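Local coordinates for protein CD180 antigen (Mus musculus, PDB 3T6Q) that may cooperate with MD-1 and TLR4 in the innate response of B cells to bacterial lipopolysaccharide, leading to NF-kappa-B activation, at residues I243-F248 against S271-C276; F267-N272 against T288-L293; S516-S521 against P540-I545; G525-L530 against Q549-L554. All coordinates share one frame; numbering follows the deposited sequence. Where two conformers were deposited one is given.

Contact 1: residues I243-F248 against S271-C276; sequences ISPAVF and SNTFHC. With CU (copper (II) ion), chain J.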
loop_
_atom_site.group_PDB
_atom_site.type_symbol
_atom_site.label_atom_id
_atom_site.label_comp_id
_atom_site.label_asym_id
_atom_site.label_seq_id
_atom_site.Cartn_x
_atom_site.Cartn_y
_atom_site.Cartn_z
ATOM N N ILE A 243 -8.478 30.992 5.181
ATOM C CA ILE A 243 -9.010 31.009 6.558
ATOM C C ILE A 243 -9.824 32.279 6.772
ATOM O O ILE A 243 -9.330 33.383 6.546
ATOM C CB ILE A 243 -7.911 30.900 7.647
ATOM C CG1 ILE A 243 -7.116 29.586 7.507
ATOM C CG2 ILE A 243 -8.508 31.005 9.049
ATOM C CD1 ILE A 243 -7.847 28.343 7.990
ATOM N N SER A 244 -11.078 32.125 7.189
ATOM C CA SER A 244 -11.923 33.284 7.546
ATOM C C SER A 244 -12.843 32.807 8.669
ATOM O O SER A 244 -12.830 31.611 8.964
ATOM C CB SER A 244 -12.748 33.707 6.334
ATOM O OG SER A 244 -13.669 32.685 5.996
ATOM N N PRO A 245 -13.611 33.728 9.311
ATOM C CA PRO A 245 -14.513 33.311 10.411
ATOM C C PRO A 245 -15.476 32.197 9.992
ATOM O O PRO A 245 -15.826 31.357 10.833
ATOM C CB PRO A 245 -15.287 34.603 10.730
ATOM C CG PRO A 245 -14.346 35.699 10.362
ATOM C CD PRO A 245 -13.602 35.201 9.151
ATOM N N ALA A 246 -15.885 32.183 8.710
ATOM C CA ALA A 246 -16.835 31.162 8.204
ATOM C C ALA A 246 -16.431 29.707 8.474
ATOM O O ALA A 246 -17.286 28.867 8.709
ATOM C CB ALA A 246 -17.106 31.335 6.708
ATOM N N VAL A 247 -15.128 29.410 8.394
ATOM C CA VAL A 247 -14.638 28.056 8.533
ATOM C C VAL A 247 -15.051 27.415 9.874
ATOM O O VAL A 247 -15.286 26.214 9.954
ATOM C CB VAL A 247 -13.083 28.063 8.358
ATOM C CG1 VAL A 247 -12.459 26.765 8.829
ATOM C CG2 VAL A 247 -12.706 28.355 6.892
ATOM N N PHE A 248 -15.130 28.222 10.925
ATOM C CA PHE A 248 -15.228 27.713 12.310
ATOM C C PHE A 248 -16.638 27.644 12.907
ATOM O O PHE A 248 -16.795 27.342 14.098
ATOM C CB PHE A 248 -14.339 28.564 13.218
ATOM C CG PHE A 248 -12.901 28.604 12.755
ATOM C CD1 PHE A 248 -12.110 27.439 12.788
ATOM C CD2 PHE A 248 -12.352 29.772 12.263
ATOM C CE1 PHE A 248 -10.779 27.458 12.357
ATOM C CE2 PHE A 248 -11.020 29.795 11.810
ATOM C CZ PHE A 248 -10.240 28.637 11.865
ATOM N N SER A 271 -11.089 40.510 13.019
ATOM C CA SER A 271 -11.351 40.542 14.457
ATOM C C SER A 271 -12.491 39.600 14.910
ATOM O O SER A 271 -12.681 39.351 16.121
ATOM C CB SER A 271 -11.654 41.969 14.881
ATOM O OG SER A 271 -12.760 42.465 14.123
ATOM N N ASN A 272 -13.267 39.093 13.947
ATOM C CA ASN A 272 -14.354 38.143 14.243
ATOM C C ASN A 272 -13.952 36.673 14.082
ATOM O O ASN A 272 -14.799 35.768 14.218
ATOM C CB ASN A 272 -15.570 38.436 13.348
ATOM C CG ASN A 272 -16.873 38.059 14.015
ATOM O OD1 ASN A 272 -16.941 37.961 15.247
ATOM N ND2 ASN A 272 -17.927 37.858 13.201
ATOM N N THR A 273 -12.663 36.418 13.827
ATOM C CA THR A 273 -12.214 35.059 13.462
ATOM C C THR A 273 -12.529 34.008 14.552
ATOM O O THR A 273 -12.902 32.887 14.218
ATOM C CB THR A 273 -10.703 35.024 13.178
ATOM O OG1 THR A 273 -10.422 35.905 12.087
ATOM C CG2 THR A 273 -10.220 33.581 12.825
ATOM N N PHE A 274 -12.364 34.379 15.830
ATOM C CA PHE A 274 -12.483 33.407 16.917
ATOM C C PHE A 274 -13.785 33.508 17.725
ATOM O O PHE A 274 -13.880 32.969 18.838
ATOM C CB PHE A 274 -11.256 33.507 17.845
ATOM C CG PHE A 274 -9.950 33.233 17.115
ATOM C CD1 PHE A 274 -9.612 31.923 16.739
ATOM C CD2 PHE A 274 -9.095 34.271 16.786
ATOM C CE1 PHE A 274 -8.415 31.651 16.041
ATOM C CE2 PHE A 274 -7.884 34.011 16.106
ATOM C CZ PHE A 274 -7.556 32.717 15.725
ATOM N N HIS A 275 -14.814 34.131 17.154
ATOM C CA HIS A 275 -16.061 34.290 17.936
ATOM C C HIS A 275 -16.732 32.977 18.335
ATOM O O HIS A 275 -17.450 32.987 19.322
ATOM C CB HIS A 275 -17.066 35.222 17.233
ATOM C CG HIS A 275 -17.732 34.605 16.022
ATOM N ND1 HIS A 275 -17.232 34.713 14.768
ATOM C CD2 HIS A 275 -18.892 33.833 15.916
ATOM C CE1 HIS A 275 -18.038 34.068 13.898
ATOM N NE2 HIS A 275 -19.053 33.528 14.603
ATOM N N CYS A 276 -16.497 31.856 17.608
ATOM C CA CYS A 276 -16.966 30.529 18.062
ATOM C C CYS A 276 -16.097 29.761 19.080
ATOM O O CYS A 276 -16.416 28.595 19.423
ATOM C CB CYS A 276 -17.331 29.600 16.879
ATOM S SG CYS A 276 -18.960 30.014 16.195
HETATM CU CU CU J . -20.578 32.742 13.494
#

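Contact 2: residues F267-N272 against T288-L293; sequences FNISSN and THLSEL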
loop_
_atom_site.group_PDB
_atom_site.type_symbol
_atom_site.label_atom_id
_atom_site.label_comp_id
_atom_site.label_asym_id
_atom_site.label_seq_id
_atom_site.Cartn_x
_atom_site.Cartn_y
_atom_site.Cartn_z
ATOM N N PHE A 267 -2.644 34.984 8.530
ATOM C CA PHE A 267 -2.267 36.378 8.117
ATOM C C PHE A 267 -3.446 37.320 7.755
ATOM O O PHE A 267 -4.307 36.961 6.941
ATOM C CB PHE A 267 -1.253 36.341 6.950
ATOM C CG PHE A 267 -0.823 37.710 6.469
ATOM C CD1 PHE A 267 -1.325 38.236 5.267
ATOM C CD2 PHE A 267 0.074 38.487 7.216
ATOM C CE1 PHE A 267 -0.939 39.504 4.819
ATOM C CE2 PHE A 267 0.456 39.759 6.775
ATOM C CZ PHE A 267 -0.051 40.269 5.577
ATOM N N ASN A 268 -3.487 38.522 8.342
ATOM C CA ASN A 268 -4.574 39.511 8.055
ATOM C C ASN A 268 -5.965 39.002 8.462
ATOM O O ASN A 268 -6.974 39.124 7.768
ATOM C CB ASN A 268 -4.589 40.036 6.597
ATOM C CG ASN A 268 -5.408 41.336 6.447
ATOM O OD1 ASN A 268 -6.101 41.560 5.457
ATOM N ND2 ASN A 268 -5.334 42.177 7.447
ATOM N N ILE A 269 -5.966 38.454 9.648
ATOM C CA ILE A 269 -7.099 37.887 10.315
ATOM C C ILE A 269 -8.193 38.953 10.645
ATOM O O ILE A 269 -7.890 40.078 11.046
ATOM C CB ILE A 269 -6.483 37.231 11.577
ATOM C CG1 ILE A 269 -7.413 36.335 12.300
ATOM C CG2 ILE A 269 -5.972 38.275 12.568
ATOM C CD1 ILE A 269 -6.708 35.748 13.500
ATOM N N SER A 270 -9.459 38.580 10.471
ATOM C CA SER A 270 -10.593 39.390 10.902
ATOM C C SER A 270 -10.645 39.406 12.431
ATOM O O SER A 270 -10.323 38.385 13.077
ATOM C CB SER A 270 -11.899 38.781 10.337
ATOM O OG SER A 270 -13.010 39.225 11.116
ATOM N N SER A 271 -11.089 40.510 13.019
ATOM C CA SER A 271 -11.351 40.542 14.457
ATOM C C SER A 271 -12.491 39.600 14.910
ATOM O O SER A 271 -12.681 39.351 16.121
ATOM C CB SER A 271 -11.654 41.969 14.881
ATOM O OG SER A 271 -12.760 42.465 14.123
ATOM N N ASN A 272 -13.267 39.093 13.947
ATOM C CA ASN A 272 -14.354 38.143 14.243
ATOM C C ASN A 272 -13.952 36.673 14.082
ATOM O O ASN A 272 -14.799 35.768 14.218
ATOM C CB ASN A 272 -15.570 38.436 13.348
ATOM C CG ASN A 272 -16.873 38.059 14.015
ATOM O OD1 ASN A 272 -16.941 37.961 15.247
ATOM N ND2 ASN A 272 -17.927 37.858 13.201
ATOM N N THR A 288 1.408 30.291 11.856
ATOM C CA THR A 288 0.211 30.566 11.062
ATOM C C THR A 288 0.331 31.859 10.263
ATOM O O THR A 288 -0.694 32.418 9.797
ATOM C CB THR A 288 -1.075 30.630 11.945
ATOM O OG1 THR A 288 -0.863 31.504 13.083
ATOM C CG2 THR A 288 -1.493 29.173 12.379
ATOM N N HIS A 289 1.569 32.322 10.063
ATOM C CA HIS A 289 1.877 33.585 9.305
ATOM C C HIS A 289 1.286 34.839 9.911
ATOM O O HIS A 289 1.006 35.805 9.207
ATOM C CB HIS A 289 1.455 33.444 7.853
ATOM C CG HIS A 289 2.020 32.218 7.197
ATOM N ND1 HIS A 289 3.189 32.234 6.515
ATOM C CD2 HIS A 289 1.587 30.880 7.214
ATOM C CE1 HIS A 289 3.466 30.985 6.075
ATOM N NE2 HIS A 289 2.478 30.163 6.495
ATOM N N LEU A 290 1.053 34.838 11.218
ATOM C CA LEU A 290 0.563 36.048 11.911
ATOM C C LEU A 290 1.628 37.133 12.041
ATOM O O LEU A 290 2.755 36.852 12.502
ATOM C CB LEU A 290 0.048 35.692 13.327
ATOM C CG LEU A 290 -1.169 34.765 13.470
ATOM C CD1 LEU A 290 -1.411 34.303 14.939
ATOM C CD2 LEU A 290 -2.385 35.485 12.917
ATOM N N SER A 291 1.279 38.362 11.662
ATOM C CA SER A 291 2.183 39.515 11.845
ATOM C C SER A 291 1.635 40.439 12.936
ATOM O O SER A 291 2.346 41.308 13.451
ATOM C CB SER A 291 2.337 40.291 10.537
ATOM O OG SER A 291 1.062 40.696 10.080
ATOM N N GLU A 292 0.353 40.261 13.272
ATOM C CA GLU A 292 -0.302 41.064 14.324
ATOM C C GLU A 292 -1.702 40.480 14.561
ATOM O O GLU A 292 -2.225 39.760 13.697
ATOM C CB GLU A 292 -0.432 42.576 13.940
ATOM C CG GLU A 292 -1.393 42.906 12.794
ATOM C CD GLU A 292 -1.478 44.407 12.526
ATOM O OE1 GLU A 292 -2.488 45.030 12.891
ATOM O OE2 GLU A 292 -0.522 44.981 11.981
ATOM N N LEU A 293 -2.291 40.840 15.696
ATOM C CA LEU A 293 -3.677 40.500 16.011
ATOM C C LEU A 293 -4.415 41.804 16.298
ATOM O O LEU A 293 -3.884 42.688 16.944
ATOM C CB LEU A 293 -3.764 39.540 17.214
ATOM C CG LEU A 293 -3.176 38.121 17.079
ATOM C CD1 LEU A 293 -3.238 37.409 18.389
ATOM C CD2 LEU A 293 -3.948 37.286 16.044
HETATM O O HOH W 1 -1.309 39.023 10.626
HETATM O O HOH W 2 -3.609 39.900 11.250
#

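Contact 3: residues S516-S521 against P540-I545; sequences SIEALS and PSLLPI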
loop_
_atom_site.group_PDB
_atom_site.type_symbol
_atom_site.label_atom_id
_atom_site.label_comp_id
_atom_site.label_asym_id
_atom_site.label_seq_id
_atom_site.Cartn_x
_atom_site.Cartn_y
_atom_site.Cartn_z
ATOM N N SER A 516 41.071 19.794 43.508
ATOM C CA SER A 516 39.680 20.276 43.414
ATOM C C SER A 516 38.692 19.535 44.339
ATOM O O SER A 516 37.712 20.122 44.797
ATOM C CB SER A 516 39.186 20.172 41.961
ATOM O OG SER A 516 39.044 18.803 41.536
ATOM N N ILE A 517 38.962 18.256 44.616
ATOM C CA ILE A 517 38.142 17.409 45.498
ATOM C C ILE A 517 38.023 18.018 46.919
ATOM O O ILE A 517 36.982 17.866 47.582
ATOM C CB ILE A 517 38.679 15.944 45.492
ATOM C CG1 ILE A 517 38.460 15.332 44.094
ATOM C CG2 ILE A 517 38.060 15.114 46.645
ATOM C CD1 ILE A 517 39.231 14.057 43.778
ATOM N N GLU A 518 39.051 18.747 47.347
ATOM C CA GLU A 518 39.048 19.453 48.658
ATOM C C GLU A 518 37.931 20.494 48.852
ATOM O O GLU A 518 37.596 20.855 49.982
ATOM C CB GLU A 518 40.413 20.108 48.930
ATOM C CG GLU A 518 40.648 20.494 50.387
ATOM C CD GLU A 518 40.718 19.313 51.349
ATOM O OE1 GLU A 518 40.365 19.505 52.530
ATOM O OE2 GLU A 518 41.149 18.205 50.955
ATOM N N ALA A 519 37.375 20.984 47.749
ATOM C CA ALA A 519 36.261 21.929 47.774
ATOM C C ALA A 519 34.931 21.265 48.185
ATOM O O ALA A 519 33.988 21.974 48.529
ATOM C CB ALA A 519 36.114 22.568 46.391
ATOM N N LEU A 520 34.868 19.925 48.134
ATOM C CA LEU A 520 33.688 19.140 48.525
ATOM C C LEU A 520 33.846 18.503 49.907
ATOM O O LEU A 520 33.055 17.635 50.267
ATOM C CB LEU A 520 33.400 18.050 47.478
ATOM C CG LEU A 520 33.397 18.786 46.125
ATOM C CD1 LEU A 520 34.067 18.097 44.962
ATOM C CD2 LEU A 520 32.026 19.386 45.847
ATOM N N SER A 521 34.872 18.916 50.664
ATOM C CA SER A 521 35.226 18.223 51.902
ATOM C C SER A 521 34.121 18.219 52.966
ATOM O O SER A 521 34.007 17.262 53.708
ATOM C CB SER A 521 36.518 18.766 52.524
ATOM O OG SER A 521 36.322 20.080 53.035
ATOM N N PRO A 540 46.162 10.004 49.254
ATOM C CA PRO A 540 45.348 9.405 50.312
ATOM C C PRO A 540 44.500 10.398 51.071
ATOM O O PRO A 540 43.377 10.053 51.410
ATOM C CB PRO A 540 46.382 8.754 51.275
ATOM C CG PRO A 540 47.703 8.813 50.578
ATOM C CD PRO A 540 47.544 9.455 49.231
ATOM N N SER A 541 45.000 11.610 51.341
ATOM C CA SER A 541 44.236 12.562 52.179
ATOM C C SER A 541 42.905 13.027 51.515
ATOM O O SER A 541 42.045 13.620 52.170
ATOM C CB SER A 541 45.090 13.777 52.549
ATOM O OG SER A 541 45.485 14.470 51.368
ATOM N N LEU A 542 42.759 12.786 50.217
ATOM C CA LEU A 542 41.501 13.079 49.516
ATOM C C LEU A 542 40.496 11.905 49.524
ATOM O O LEU A 542 39.313 12.084 49.225
ATOM C CB LEU A 542 41.783 13.495 48.062
ATOM C CG LEU A 542 42.733 14.666 47.870
ATOM C CD1 LEU A 542 43.073 14.747 46.397
ATOM C CD2 LEU A 542 42.079 15.940 48.377
ATOM N N LEU A 543 40.965 10.710 49.859
ATOM C CA LEU A 543 40.116 9.521 49.770
ATOM C C LEU A 543 38.952 9.547 50.773
ATOM O O LEU A 543 37.854 9.084 50.439
ATOM C CB LEU A 543 40.941 8.232 49.896
ATOM C CG LEU A 543 42.006 8.091 48.795
ATOM C CD1 LEU A 543 42.878 6.850 49.104
ATOM C CD2 LEU A 543 41.330 7.962 47.432
ATOM N N PRO A 544 39.175 10.101 51.983
ATOM C CA PRO A 544 38.003 10.157 52.863
ATOM C C PRO A 544 36.901 11.048 52.284
ATOM O O PRO A 544 35.709 10.811 52.554
ATOM C CB PRO A 544 38.561 10.726 54.169
ATOM C CG PRO A 544 40.022 10.421 54.134
ATOM C CD PRO A 544 40.407 10.518 52.680
ATOM N N ILE A 545 37.286 12.054 51.500
ATOM C CA ILE A 545 36.287 12.951 50.909
ATOM C C ILE A 545 35.449 12.166 49.902
ATOM O O ILE A 545 34.225 12.257 49.918
ATOM C CB ILE A 545 36.905 14.216 50.279
ATOM C CG1 ILE A 545 37.590 15.038 51.386
ATOM C CG2 ILE A 545 35.819 15.033 49.532
ATOM C CD1 ILE A 545 38.555 16.089 50.888
#

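Contact 4: residues G525-L530 against Q549-L554; sequences GIYLNL and QRTINL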
loop_
_atom_site.group_PDB
_atom_site.type_symbol
_atom_site.label_atom_id
_atom_site.label_comp_id
_atom_site.label_asym_id
_atom_site.label_seq_id
_atom_site.Cartn_x
_atom_site.Cartn_y
_atom_site.Cartn_z
ATOM N N GLY A 525 27.307 12.280 50.776
ATOM C CA GLY A 525 26.225 11.601 50.013
ATOM C C GLY A 525 25.888 12.260 48.696
ATOM O O GLY A 525 24.818 11.998 48.122
ATOM N N ILE A 526 26.802 13.092 48.187
ATOM C CA ILE A 526 26.532 13.821 46.930
ATOM C C ILE A 526 26.723 12.965 45.664
ATOM O O ILE A 526 27.328 11.879 45.676
ATOM C CB ILE A 526 27.324 15.154 46.825
ATOM C CG1 ILE A 526 28.777 14.945 46.311
ATOM C CG2 ILE A 526 27.288 15.903 48.160
ATOM C CD1 ILE A 526 29.537 16.242 46.029
ATOM N N TYR A 527 26.184 13.471 44.557
ATOM C CA TYR A 527 26.592 12.996 43.232
ATOM C C TYR A 527 27.649 13.991 42.723
ATOM O O TYR A 527 27.421 15.206 42.740
ATOM C CB TYR A 527 25.406 12.935 42.284
ATOM C CG TYR A 527 25.821 12.673 40.843
ATOM C CD1 TYR A 527 26.037 11.381 40.389
ATOM C CD2 TYR A 527 25.991 13.742 39.941
ATOM C CE1 TYR A 527 26.392 11.137 39.061
ATOM C CE2 TYR A 527 26.367 13.517 38.627
ATOM C CZ TYR A 527 26.554 12.222 38.193
ATOM O OH TYR A 527 26.942 12.012 36.900
ATOM N N LEU A 528 28.808 13.466 42.315
ATOM C CA LEU A 528 29.967 14.306 41.976
ATOM C C LEU A 528 30.464 13.855 40.616
ATOM O O LEU A 528 31.000 12.760 40.488
ATOM C CB LEU A 528 31.078 14.152 42.980
ATOM C CG LEU A 528 32.412 14.855 42.616
ATOM C CD1 LEU A 528 32.245 16.352 42.416
ATOM C CD2 LEU A 528 33.442 14.592 43.711
ATOM N N ASN A 529 30.236 14.675 39.601
ATOM C CA ASN A 529 30.690 14.327 38.259
ATOM C C ASN A 529 32.003 15.032 37.974
ATOM O O ASN A 529 32.030 16.254 37.861
ATOM C CB ASN A 529 29.624 14.738 37.215
ATOM C CG ASN A 529 29.918 14.187 35.836
ATOM O OD1 ASN A 529 30.947 13.566 35.609
ATOM N ND2 ASN A 529 29.004 14.433 34.894
ATOM N N LEU A 530 33.091 14.253 37.906
ATOM C CA LEU A 530 34.412 14.764 37.555
ATOM C C LEU A 530 34.850 14.287 36.156
ATOM O O LEU A 530 36.045 14.286 35.858
ATOM C CB LEU A 530 35.466 14.370 38.613
ATOM C CG LEU A 530 35.290 15.223 39.897
ATOM C CD1 LEU A 530 36.053 14.671 41.095
ATOM C CD2 LEU A 530 35.697 16.655 39.647
ATOM N N GLN A 549 30.874 10.412 49.752
ATOM C CA GLN A 549 29.878 10.667 48.699
ATOM C C GLN A 549 29.128 9.427 48.252
ATOM O O GLN A 549 29.564 8.297 48.521
ATOM C CB GLN A 549 30.541 11.365 47.459
ATOM C CG GLN A 549 31.502 12.499 47.812
ATOM C CD GLN A 549 30.990 13.461 48.888
ATOM O OE1 GLN A 549 31.777 14.161 49.529
ATOM N NE2 GLN A 549 29.682 13.531 49.059
ATOM N N ARG A 550 28.023 9.626 47.530
ATOM C CA ARG A 550 27.239 8.500 47.051
ATOM C C ARG A 550 27.686 7.991 45.670
ATOM O O ARG A 550 27.727 6.781 45.425
ATOM C CB ARG A 550 25.735 8.872 47.096
ATOM C CG ARG A 550 24.809 8.267 46.035
ATOM C CD ARG A 550 24.308 6.825 46.099
ATOM N NE ARG A 550 24.105 6.236 47.404
ATOM C CZ ARG A 550 23.165 5.334 47.737
ATOM N NH1 ARG A 550 22.219 4.885 46.908
ATOM N NH2 ARG A 550 23.172 4.878 48.962
ATOM N N THR A 551 28.028 8.900 44.764
ATOM C CA THR A 551 28.364 8.496 43.406
ATOM C C THR A 551 29.381 9.499 42.858
ATOM O O THR A 551 29.164 10.720 42.961
ATOM C CB THR A 551 27.100 8.503 42.505
ATOM O OG1 THR A 551 26.187 7.530 42.988
ATOM C CG2 THR A 551 27.426 8.120 41.058
ATOM N N ILE A 552 30.475 8.978 42.285
ATOM C CA ILE A 552 31.514 9.796 41.675
ATOM C C ILE A 552 31.749 9.255 40.270
ATOM O O ILE A 552 31.835 8.022 40.081
ATOM C CB ILE A 552 32.819 9.677 42.480
ATOM C CG1 ILE A 552 32.595 10.107 43.920
ATOM C CG2 ILE A 552 33.948 10.508 41.872
ATOM C CD1 ILE A 552 33.118 9.075 44.865
ATOM N N ASN A 553 31.850 10.163 39.304
ATOM C CA ASN A 553 32.181 9.821 37.917
ATOM C C ASN A 553 33.560 10.389 37.571
ATOM O O ASN A 553 33.745 11.608 37.519
ATOM C CB ASN A 553 31.115 10.353 36.937
ATOM C CG ASN A 553 31.222 9.735 35.541
ATOM O OD1 ASN A 553 32.322 9.442 35.059
ATOM N ND2 ASN A 553 30.076 9.582 34.861
ATOM N N LEU A 554 34.520 9.485 37.352
ATOM C CA LEU A 554 35.886 9.836 36.990
ATOM C C LEU A 554 36.253 9.360 35.589
ATOM O O LEU A 554 37.438 9.291 35.239
ATOM C CB LEU A 554 36.838 9.212 38.024
ATOM C CG LEU A 554 36.898 9.938 39.355
ATOM C CD1 LEU A 554 37.434 8.980 40.435
ATOM C CD2 LEU A 554 37.756 11.207 39.190
#

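Contact 1: residues I243-F248 against S271-C276
On the convex side of the leucine-rich-repeat solenoid, two successive turns of the coil meet where Pro245 and Phe248 lie against Thr273 and Cys276, beside a copper site. Pro245 opens a 3-10 segment, and its CG rests on the backbone of the next turn, 3.8 Å from Thr273 CA. Three residues further on, the Phe248 ring reaches the same threonine: Phe248 CE2 lies 4.0 Å from Thr273 CG2, the methyl standing anti to the threonine's backbone N. That methyl also sits over the centre of the Phe274 ring, so it touches two aromatic rings, from directions roughly at right angles. Thr273 OG1 turns elsewhere and is hydrogen-bonded to Ser270 O.

The type I turn from Asn272 to His275 is tightened by a nearly straight side-chain bond, His275 ND1 to Asn272 O at 2.7 Å (N-H...O 169°), which runs in the imidazole plane and fixes the ring's rotation. The opposite nitrogen is thereby presented to the metal: His275 NE2 binds the copper ion at 2.0 Å, and Glu249 OE2 is a second ligand. Cys276, in disulfide linkage with Cys252, ties the same two turns covalently, with Cys276 CB 3.6 Å from Phe248 O.

Contact 2: residues F267-N272 against T288-L293
Phe267 of LRR 8 lies along the backbone of LRR 9 at His289 to Ser291, in the loops that leave two successive strands of the leucine-rich-repeat solenoid. Its CB starts close to the neighbouring chain, with Phe267 CB only 3.2 Å from His289 O and 4.1 Å from His289 CB. The CG, anti to the backbone N (chi1 180°), carries the ring onward past that carbonyl, which stays at the ring's edge near its plane. Phe267 CD2 is near both His289 O and Ser291 OG, and at the outer end Phe267 CE2 comes to 3.5 Å from Ser291 OG in one of the serine's two modelled conformers. Behind the side chain, the direct polar link between the two backbones is weak, Phe267 N to Thr288 O at 3.5 Å.

Further along, water takes over that role. One molecule accepts from Asn268 N and from Ser291 N, the latter at 2.9 Å, and donates to Glu292 O. A second accepts from Ile269 N and donates to Glu292 O at 2.8 Å, so this one carbonyl receives both waters. Apolar packing resumes at Ile269, whose side chain is directed at LRR 9 and crosses that of Leu293 at a slant. Both of its branches meet the same methyl: Leu293 CD2 is 4.1 Å from Ile269 CD1 and equally far from Ile269 CG2.

Contact 3: residues S516-S521 against P540-I545
Leu542 and Ile545 carry the 540-545 side of this contact, packing on Ile517, Glu518 and Ser521 of the preceding leucine-rich repeat. The chain begins in a 3-10 turn, evidenced by the backbone bond from Leu543 N to Pro540 O. Leu542 closes that turn with its side chain directed at 516-521. Its CB comes to 4.3 Å from Ile517 CG2, while its tip diverges, Leu542 CD2 lying 3.6 Å from Glu518 OE2, a tentative contact because the glutamate was modelled in two conformers.

Leu543 and Pro544 face elsewhere, and Ile545 brings the helix back onto the contact. Its two branches separate the work. With CG2 anti to the backbone N (chi1 -63° for CG1), that methyl turns toward Ile517, where Ile545 CG2 is 3.7 Å from Ile517 CG2 and 3.6 Å from Ile517 O. The longer branch runs the other way, putting Ile545 CD1 at 3.7 Å from Ser521 CB. In the same conformer Glu518 bends at chi2 (65°) and crosses this branch at about a right angle, so its carboxylate end, not its CH2 groups, comes to the leucine and isoleucine methyls; no hydrogen bond spans the two segments.

The contact joins the 3-10 segment of LRR 18 to residues 540-545 of LRR 19, which lead into helix 543-547. Ile517 also touches Leu530, just after strand 527-529, while Leu543 packs on Tyr567, Phe568 and Trp571 of helix 566-574.

Contact 4: residues G525-L530 against Q549-L554
Five backbone hydrogen bonds join Ile526, Leu528 and Leu530 to Arg550, Thr551 and Asn553. Ile526 O accepts two of them, from Thr551 N at 3.2 Å and from the backbone N of Arg550 at 3.0 Å. Leu528 then uses both of its backbone polar atoms: its N donates to Thr551 O at 2.8 Å, and Leu528 O accepts from Asn553 N. Leu530 N to Asn553 O, also 2.8 Å, ends the ladder.

This alternation is that of parallel strands, and the axes of 527-529 and 551-553 run 4.8 Å apart at 5°. They are neighbouring rungs of the parallel strands that line the concave face of the leucine-rich-repeat solenoid. On the face bearing Tyr527 and Asn529, Thr551 CG2 meets the tyrosine ring at its edge, 3.6 Å from Tyr527 CD1. The amides of Asn529 and Asn553 run alongside each other, Asn529 OD1 3.5 Å from Asn553 CB, with planes 24° apart; Asn529 OD1 accepts from Ala531 N and Asn553 OD1 from Arg555 N. Glu580 takes bonds from both Tyr527 OH and Asn553 ND2. The other face is apolar, with Leu528 next to Ile552, and beyond the strands Leu530 CB sits 3.9 Å from Leu554 CD2.

In the fold
The four contacts form two pairs along the solenoid. Contacts 1 and 2 come first in the chain, with centres 11 Å apart; they share Ser271 and Asn272, so the loop after strand 255-260 packs on the turn before it and on the one after it. Phe274 CE2 meets Ile269 CD1 at 3.3 Å between them. Contacts 3 and 4 alternate along the chain, and their centres are 12 Å apart: the former lies on the outer side of the coil, the latter on strands 527-529 and 551-553, and Leu520 and Leu528 join them through the core. Centres of contacts 1 and 3 are about 67 Å apart, across the chain's centre, consistent with the curved solenoid of a Toll-like receptor family member.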